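Local coordinates for sensor protein (Vibrio cholerae, PDB 3BY9) that forms the sensor domain of the histidine kinase DctB, which binds the C4-dicarboxylate succinate and probably controls ATP-dependent autophosphorylation on histidine, at residues Gln13-Arg18 and Ile252-Pro257; Val44-Ser49 and Ala54-Thr59; Asp74-Leu77 and Asn83-Ala86. All blocks are in the same frame, centred on the assembly; numbering follows the deposited sequence.

Contact 1 spans nearly the whole domain: it starts on helix 5-27 at the N terminus and closes only at strand 250-257, the last strand of the chain, so that the four-stranded sheet is laid against the long N-terminal helix. Contacts 2 and 3 both fall within that great loop and follow one another in series. Contact 2 closes the short turn between helices 41-48 and 53-70; contact 3 then closes the hairpin of strands 74-79 and 84-87. These two touch, Ile-85 and Ala-86 packing on the helix pair, whereas contact 1 lies on the opposite side of the domain's centre, its own centre about 46 Å from that of contact 2.

Contact 1. Residues Gln13-Arg18 and Ile252-Pro257; sequences QSQLDR and IRVLSP
The long N-terminal helix 5-27 of this sensor domain lies across strand 250-257, the chain's last and an inner strand of the four-stranded antiparallel sheet, and residues 13-18 and 252-257 show how a helix is seated on a sheet by a few interlocking aliphatic groups. The two segments run roughly antiparallel, at 141°, and their axes approach to 8.9 Å.

Leu-16 and Val-254 form the middle of the contact. Leu-16 CG sits 3.9 Å from Val-254 CG1, and both methyl groups of the leucine border that same valine methyl. Val-254 CG1 lies between its own backbone N and carbonyl carbon (chi1 53°), which turns it to Leu-16 while CG2 turns to Gln-15. Leu-16 CD2 also reaches toward the start of the strand, 4.0 Å from Ile-252 CG2 and 3.9 Å from Ile-252 O, the leucine and isoleucine side chains sliding past each other in opposite directions.

On the flank of the valine, Gln-15 stretches out beyond CG (chi2 -180°) and crosses Val-254 at about a right angle. Its amide end rests on the methyl, with Gln-15 OE1 and Gln-15 NE2 each 3.9 Å from Val-254 CG2. The contact with the valine is therefore van der Waals only; the polar partner of Gln-15 OE1 is Ser-164 OG, by a hydrogen bond, and Trp-159 packs on both Gln-15 and Val-254.

In the ordinary alternation of a strand, Arg-253 points its CB away from the helix, and its guanidinium hydrogen-bonds to Thr-169 OG1 of the neighbouring strand 165-169 and to Leu-219 O. The whole is a long helix laid on one face of an antiparallel sheet, as in the PAS-like (PDC) sensor domains of the DctB and DcuS kinases.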
loop_
_atom_site.group_PDB
_atom_site.type_symbol
_atom_site.label_atom_id
_atom_site.label_comp_id
_atom_site.label_asym_id
_atom_site.label_seq_id
_atom_site.Cartn_x
_atom_site.Cartn_y
_atom_site.Cartn_z
ATOM N N GLN A 13 14.649 16.126 8.870
ATOM C CA GLN A 13 15.308 15.572 7.687
ATOM C C GLN A 13 15.982 14.246 8.009
ATOM O O GLN A 13 15.965 13.320 7.205
ATOM C CB GLN A 13 16.330 16.561 7.098
ATOM C CG GLN A 13 15.670 17.732 6.350
ATOM C CD GLN A 13 14.792 17.241 5.213
ATOM O OE1 GLN A 13 15.277 16.566 4.312
ATOM N NE2 GLN A 13 13.504 17.565 5.252
ATOM N N SER A 14 16.572 14.139 9.197
ATOM C CA SER A 14 17.223 12.897 9.577
ATOM C C SER A 14 16.193 11.801 9.852
ATOM O O SER A 14 16.414 10.619 9.538
ATOM C CB SER A 14 18.099 13.132 10.800
ATOM O OG SER A 14 19.243 13.886 10.431
ATOM N N GLN A 15 15.076 12.176 10.469
ATOM C CA GLN A 15 14.025 11.189 10.719
ATOM C C GLN A 15 13.487 10.669 9.411
ATOM O O GLN A 15 13.250 9.461 9.284
ATOM C CB GLN A 15 12.872 11.793 11.496
ATOM C CG GLN A 15 13.261 12.186 12.922
ATOM C CD GLN A 15 12.058 12.777 13.626
ATOM O OE1 GLN A 15 11.170 12.052 14.111
ATOM N NE2 GLN A 15 11.993 14.079 13.647
ATOM N N LEU A 16 13.275 11.575 8.448
ATOM C CA LEU A 16 12.740 11.141 7.153
ATOM C C LEU A 16 13.762 10.239 6.441
ATOM O O LEU A 16 13.398 9.255 5.759
ATOM C CB LEU A 16 12.387 12.369 6.252
ATOM C CG LEU A 16 11.185 13.206 6.757
ATOM C CD1 LEU A 16 11.010 14.549 6.040
ATOM C CD2 LEU A 16 9.918 12.325 6.567
ATOM N N ASP A 17 15.043 10.568 6.563
ATOM C CA ASP A 17 16.074 9.725 5.923
ATOM C C ASP A 17 16.024 8.303 6.518
ATOM O O ASP A 17 16.005 7.306 5.782
ATOM C CB ASP A 17 17.487 10.279 6.183
ATOM C CG ASP A 17 17.836 11.494 5.357
ATOM O OD1 ASP A 17 17.095 11.861 4.415
ATOM O OD2 ASP A 17 18.917 12.081 5.671
ATOM N N ARG A 18 15.985 8.222 7.848
ATOM C CA ARG A 18 15.972 6.919 8.525
ATOM C C ARG A 18 14.688 6.120 8.223
ATOM O O ARG A 18 14.735 4.908 7.951
ATOM C CB ARG A 18 16.088 7.093 10.043
ATOM C CG ARG A 18 17.450 7.551 10.555
ATOM C CD ARG A 18 17.548 7.420 12.097
ATOM N NE ARG A 18 16.652 8.310 12.836
ATOM C CZ ARG A 18 16.955 9.566 13.158
ATOM N NH1 ARG A 18 18.128 10.069 12.808
ATOM N NH2 ARG A 18 16.097 10.323 13.830
ATOM N N ILE A 252 5.831 10.651 2.592
ATOM C CA ILE A 252 6.026 10.407 4.033
ATOM C C ILE A 252 6.115 11.778 4.705
ATOM O O ILE A 252 6.794 12.676 4.205
ATOM C CB ILE A 252 7.337 9.658 4.295
ATOM C CG1 ILE A 252 7.406 8.405 3.414
ATOM C CG2 ILE A 252 7.458 9.310 5.772
ATOM C CD1 ILE A 252 8.768 7.778 3.430
ATOM N N ARG A 253 5.444 11.945 5.848
ATOM C CA ARG A 253 5.480 13.236 6.521
ATOM C C ARG A 253 5.689 13.060 7.985
ATOM O O ARG A 253 5.084 12.156 8.579
ATOM C CB ARG A 253 4.120 13.929 6.305
ATOM C CG ARG A 253 3.725 13.941 4.791
ATOM C CD ARG A 253 2.425 14.734 4.601
ATOM N NE ARG A 253 1.872 14.782 3.230
ATOM C CZ ARG A 253 2.031 15.836 2.430
ATOM N NH1 ARG A 253 2.769 16.877 2.832
ATOM N NH2 ARG A 253 1.333 15.921 1.310
ATOM N N VAL A 254 6.551 13.896 8.562
ATOM C CA VAL A 254 6.780 13.826 10.011
ATOM C C VAL A 254 6.161 15.103 10.595
ATOM O O VAL A 254 6.339 16.216 10.064
ATOM C CB VAL A 254 8.296 13.685 10.339
ATOM C CG1 VAL A 254 9.139 14.764 9.666
ATOM C CG2 VAL A 254 8.515 13.792 11.874
ATOM N N LEU A 255 5.379 14.923 11.668
ATOM C CA LEU A 255 4.644 16.031 12.294
ATOM C C LEU A 255 5.084 16.208 13.734
ATOM O O LEU A 255 5.124 15.229 14.478
ATOM C CB LEU A 255 3.156 15.722 12.357
ATOM C CG LEU A 255 2.282 15.787 11.117
ATOM C CD1 LEU A 255 2.775 14.724 10.156
ATOM C CD2 LEU A 255 0.826 15.488 11.471
ATOM N N SER A 256 5.450 17.435 14.094
ATOM C CA SER A 256 5.845 17.782 15.485
ATOM C C SER A 256 4.930 18.898 15.955
ATOM O O SER A 256 4.729 19.893 15.263
ATOM C CB SER A 256 7.307 18.293 15.533
ATOM O OG SER A 256 8.255 17.249 15.329
ATOM N N PRO A 257 4.318 18.747 17.144
ATOM C CA PRO A 257 3.425 19.803 17.648
ATOM C C PRO A 257 4.165 21.132 17.684
ATOM O O PRO A 257 5.315 21.210 18.138
ATOM C CB PRO A 257 3.098 19.325 19.076
ATOM C CG PRO A 257 3.114 17.817 18.935
ATOM C CD PRO A 257 4.347 17.571 18.050
#

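Contact 2. Residues Val44-Ser49 and Ala54-Thr59; sequences VDALLS and AQIDIT
Gln-55 meets Asp-45 and Ala-46 across the gap between two antiparallel helices, and more of its surface is buried by 44-49 than that of any other residue of 54-59. Its CG is anti to the backbone N and the chain then bends at chi2, bringing the amide against Asp-45 CB, with CG over Ala-46 CA: Gln-55 OE1 and Asp-45 CB are 3.5 Å apart, and Gln-55 CG packs 3.7 Å from Ala-46 CA. The carboxylate and amide planes stand 74° apart, while Asp-45 OD1 is held by a salt bridge to Lys-41. Gln-55 NE2 gives a hydrogen bond to Thr-59 OG1, 3.2 Å long, bent little (163°) and in the amide plane, which helps to fix the rotation of the amide.

The pair is a helical hairpin: helices 41-48 and 53-70 are joined by a short loop, their segments 44-48 and 54-59 lie at 150°, and the small Ala-46 is consistent with the approach of those segment axes to 9.1 Å. Ile-56 sends CD1 against that alanine, 4.0 Å from Ala-46 CB.

One turn on, Thr-59 flanks the same methyl, its OG1 3.5 Å from Ala-46 CB; that hydroxyl also hydrogen-bonds to Glu-42 O of the facing helix.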
loop_
_atom_site.group_PDB
_atom_site.type_symbol
_atom_site.label_atom_id
_atom_site.label_comp_id
_atom_site.label_asym_id
_atom_site.label_seq_id
_atom_site.Cartn_x
_atom_site.Cartn_y
_atom_site.Cartn_z
ATOM N N VAL A 44 2.725 -21.700 -14.201
ATOM C CA VAL A 44 2.351 -21.784 -15.604
ATOM C C VAL A 44 1.423 -22.973 -15.826
ATOM O O VAL A 44 0.414 -22.835 -16.537
ATOM C CB VAL A 44 3.564 -21.881 -16.536
ATOM C CG1 VAL A 44 3.112 -22.074 -18.028
ATOM C CG2 VAL A 44 4.417 -20.601 -16.382
ATOM N N ASP A 45 1.725 -24.109 -15.204
ATOM C CA ASP A 45 0.867 -25.270 -15.403
ATOM C C ASP A 45 -0.571 -25.019 -14.913
ATOM O O ASP A 45 -1.537 -25.560 -15.493
ATOM C CB ASP A 45 1.430 -26.502 -14.681
ATOM C CG ASP A 45 2.630 -27.162 -15.424
ATOM O OD1 ASP A 45 3.173 -28.146 -14.877
ATOM O OD2 ASP A 45 3.000 -26.714 -16.518
ATOM N N ALA A 46 -0.717 -24.274 -13.822
ATOM C CA ALA A 46 -2.067 -23.969 -13.356
ATOM C C ALA A 46 -2.823 -23.113 -14.364
ATOM O O ALA A 46 -4.015 -23.319 -14.626
ATOM C CB ALA A 46 -2.006 -23.239 -11.985
ATOM N N LEU A 47 -2.143 -22.110 -14.912
ATOM C CA LEU A 47 -2.807 -21.221 -15.852
ATOM C C LEU A 47 -3.182 -21.992 -17.111
ATOM O O LEU A 47 -4.178 -21.685 -17.747
ATOM C CB LEU A 47 -1.899 -20.027 -16.175
ATOM C CG LEU A 47 -1.787 -19.038 -14.990
ATOM C CD1 LEU A 47 -0.632 -18.078 -15.253
ATOM C CD2 LEU A 47 -3.064 -18.226 -14.863
ATOM N N LEU A 48 -2.373 -22.990 -17.464
ATOM C CA LEU A 48 -2.676 -23.767 -18.679
ATOM C C LEU A 48 -3.792 -24.807 -18.456
ATOM O O LEU A 48 -4.425 -25.233 -19.433
ATOM C CB LEU A 48 -1.385 -24.478 -19.162
ATOM C CG LEU A 48 -0.307 -23.499 -19.731
ATOM C CD1 LEU A 48 0.997 -24.325 -20.063
ATOM C CD2 LEU A 48 -0.807 -22.784 -20.984
ATOM N N SER A 49 -4.034 -25.216 -17.197
ATOM C CA SER A 49 -5.092 -26.207 -16.881
ATOM C C SER A 49 -5.822 -25.776 -15.621
ATOM O O SER A 49 -5.802 -26.483 -14.593
ATOM C CB SER A 49 -4.494 -27.592 -16.652
ATOM O OG SER A 49 -3.827 -28.054 -17.813
ATOM N N ALA A 54 -6.296 -31.372 -9.491
ATOM C CA ALA A 54 -5.055 -31.874 -8.943
ATOM C C ALA A 54 -3.950 -30.832 -9.154
ATOM O O ALA A 54 -3.077 -30.655 -8.308
ATOM C CB ALA A 54 -4.662 -33.173 -9.634
ATOM N N GLN A 55 -3.979 -30.191 -10.307
ATOM C CA GLN A 55 -2.963 -29.137 -10.575
ATOM C C GLN A 55 -3.146 -27.930 -9.658
ATOM O O GLN A 55 -2.170 -27.377 -9.121
ATOM C CB GLN A 55 -3.030 -28.685 -12.020
ATOM C CG GLN A 55 -1.988 -27.558 -12.331
ATOM C CD GLN A 55 -0.587 -28.069 -12.225
ATOM O OE1 GLN A 55 -0.213 -29.016 -12.948
ATOM N NE2 GLN A 55 0.212 -27.489 -11.317
ATOM N N ILE A 56 -4.396 -27.521 -9.455
ATOM C CA ILE A 56 -4.640 -26.367 -8.590
ATOM C C ILE A 56 -4.184 -26.726 -7.182
ATOM O O ILE A 56 -3.670 -25.863 -6.457
ATOM C CB ILE A 56 -6.155 -25.979 -8.658
ATOM C CG1 ILE A 56 -6.480 -25.471 -10.078
ATOM C CG2 ILE A 56 -6.504 -24.948 -7.560
ATOM C CD1 ILE A 56 -5.656 -24.245 -10.568
ATOM N N ASP A 57 -4.364 -27.990 -6.788
ATOM C CA ASP A 57 -3.918 -28.433 -5.467
ATOM C C ASP A 57 -2.401 -28.232 -5.337
ATOM O O ASP A 57 -1.906 -27.682 -4.344
ATOM C CB ASP A 57 -4.239 -29.921 -5.264
ATOM C CG ASP A 57 -5.693 -30.167 -4.988
ATOM O OD1 ASP A 57 -6.124 -31.345 -5.073
ATOM O OD2 ASP A 57 -6.407 -29.191 -4.676
ATOM N N ILE A 58 -1.668 -28.678 -6.347
ATOM C CA ILE A 58 -0.208 -28.533 -6.331
ATOM C C ILE A 58 0.160 -27.037 -6.242
ATOM O O ILE A 58 1.036 -26.628 -5.437
ATOM C CB ILE A 58 0.416 -29.113 -7.618
ATOM C CG1 ILE A 58 0.461 -30.643 -7.504
ATOM C CG2 ILE A 58 1.841 -28.550 -7.833
ATOM C CD1 ILE A 58 0.629 -31.332 -8.852
ATOM N N THR A 59 -0.474 -26.235 -7.084
ATOM C CA THR A 59 -0.125 -24.802 -7.126
ATOM C C THR A 59 -0.484 -24.050 -5.849
ATOM O O THR A 59 0.292 -23.225 -5.370
ATOM C CB THR A 59 -0.707 -24.171 -8.376
ATOM O OG1 THR A 59 -0.249 -24.953 -9.502
ATOM C CG2 THR A 59 -0.193 -22.718 -8.526
#

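Contact 3. Residues Asp74-Leu77 and Asn83-Ala86; sequences DTYL and NTIA
Leu-77 pairs with Ala-86 and Ile-85 in a classic beta bulge, set in the hairpin of strands 74-79 and 84-87 at the edge of the five-stranded antiparallel sheet. That sheet is consistent with the PAS-like ligand-binding fold of related sensor domains, and it carries some of the succinate-binding residues, such as Tyr-131 and Lys-149.

Two backbone hydrogen bonds carry the pairing. Leu-77 N donates to Ala-86 O over 2.9 Å, almost straight at the hydrogen (176°), with the donor tilted 25° from the carbonyl plane. In return Ile-85 N donates to Leu-77 O, also at 2.9 Å. Leu-77 thus uses both its N-H and its C=O, but on two successive partners, which is the signature of the bulge. A CA-H...O contact from Thr-84 CA, 3.5 Å from Leu-77 O, adds a weaker touch to the same carbonyl.

Apolar packing follows the bulge. Leu-77 CD2 lies 4.1 Å from Ile-85 CG1, and Leu-77 CB is 4.3 Å from Ala-86 CB, both on the side of the hairpin against which helices 41-48 and 53-70 pack. The first torsion of the leucine (chi1 -180°) carries CG to the Ile-85 side, and chi2 then sets CD2 against CG1.

Beside the strand, Tyr-76 and Thr-84 form a looser pair. The Tyr-76 ring is set toward the ligand pocket: its OH hydrogen-bonds to that of Tyr-106, a succinate-binding residue, and Phe-96 meets the ring edge-to-face. Thr-84 OG1 is hydrogen-bonded to Arg-99 O, while the threonine's other branch serves this contact, with Thr-84 CG2 4.1 Å from Tyr-76 CB.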
loop_
_atom_site.group_PDB
_atom_site.type_symbol
_atom_site.label_atom_id
_atom_site.label_comp_id
_atom_site.label_asym_id
_atom_site.label_seq_id
_atom_site.Cartn_x
_atom_site.Cartn_y
_atom_site.Cartn_z
ATOM N N ASP A 74 -0.278 -12.523 1.588
ATOM C CA ASP A 74 -0.903 -13.443 0.643
ATOM C C ASP A 74 -0.097 -13.484 -0.645
ATOM O O ASP A 74 0.495 -12.475 -1.009
ATOM C CB ASP A 74 -2.310 -12.925 0.263
ATOM C CG ASP A 74 -3.177 -12.650 1.488
ATOM O OD1 ASP A 74 -3.787 -13.611 2.031
ATOM O OD2 ASP A 74 -3.216 -11.482 1.921
ATOM N N THR A 75 -0.126 -14.623 -1.335
ATOM C CA THR A 75 0.609 -14.741 -2.631
ATOM C C THR A 75 -0.418 -15.489 -3.492
ATOM O O THR A 75 -0.819 -16.585 -3.137
ATOM C CB THR A 75 1.899 -15.558 -2.487
ATOM O OG1 THR A 75 2.798 -14.887 -1.569
ATOM C CG2 THR A 75 2.595 -15.685 -3.860
ATOM N N TYR A 76 -0.802 -14.895 -4.640
ATOM C CA TYR A 76 -1.910 -15.511 -5.361
ATOM C C TYR A 76 -1.792 -15.298 -6.864
ATOM O O TYR A 76 -1.256 -14.292 -7.320
ATOM C CB TYR A 76 -3.270 -14.977 -4.848
ATOM C CG TYR A 76 -3.418 -13.472 -4.769
ATOM C CD1 TYR A 76 -4.280 -12.799 -5.643
ATOM C CD2 TYR A 76 -2.749 -12.717 -3.766
ATOM C CE1 TYR A 76 -4.493 -11.394 -5.510
ATOM C CE2 TYR A 76 -2.959 -11.348 -3.652
ATOM C CZ TYR A 76 -3.809 -10.705 -4.494
ATOM O OH TYR A 76 -4.019 -9.357 -4.299
ATOM N N LEU A 77 -2.340 -16.267 -7.585
ATOM C CA LEU A 77 -2.242 -16.336 -9.053
ATOM C C LEU A 77 -3.564 -16.044 -9.715
ATOM O O LEU A 77 -4.560 -16.655 -9.380
ATOM C CB LEU A 77 -1.774 -17.772 -9.411
ATOM C CG LEU A 77 -1.597 -18.074 -10.895
ATOM C CD1 LEU A 77 -0.356 -17.316 -11.423
ATOM C CD2 LEU A 77 -1.298 -19.563 -11.044
ATOM N N ASN A 83 -9.529 -13.696 -12.780
ATOM C CA ASN A 83 -10.027 -14.605 -11.721
ATOM C C ASN A 83 -8.883 -15.240 -10.935
ATOM O O ASN A 83 -7.920 -15.749 -11.512
ATOM C CB ASN A 83 -10.827 -15.758 -12.326
ATOM C CG ASN A 83 -11.950 -15.272 -13.190
ATOM O OD1 ASN A 83 -12.848 -14.541 -12.727
ATOM N ND2 ASN A 83 -11.919 -15.682 -14.462
ATOM N N THR A 84 -8.996 -15.242 -9.614
ATOM C CA THR A 84 -7.951 -15.865 -8.826
ATOM C C THR A 84 -8.130 -17.367 -8.944
ATOM O O THR A 84 -9.209 -17.885 -8.625
ATOM C CB THR A 84 -8.052 -15.437 -7.346
ATOM O OG1 THR A 84 -7.898 -14.030 -7.304
ATOM C CG2 THR A 84 -6.852 -16.075 -6.520
ATOM N N ILE A 85 -7.097 -18.070 -9.406
ATOM C CA ILE A 85 -7.215 -19.511 -9.578
ATOM C C ILE A 85 -6.411 -20.327 -8.563
ATOM O O ILE A 85 -6.685 -21.490 -8.401
ATOM C CB ILE A 85 -6.835 -19.986 -11.002
ATOM C CG1 ILE A 85 -5.342 -19.716 -11.286
ATOM C CG2 ILE A 85 -7.697 -19.295 -12.073
ATOM C CD1 ILE A 85 -4.932 -20.502 -12.583
ATOM N N ALA A 86 -5.402 -19.732 -7.921
ATOM C CA ALA A 86 -4.652 -20.493 -6.901
ATOM C C ALA A 86 -4.147 -19.447 -5.915
ATOM O O ALA A 86 -3.913 -18.305 -6.278
ATOM C CB ALA A 86 -3.474 -21.284 -7.539
#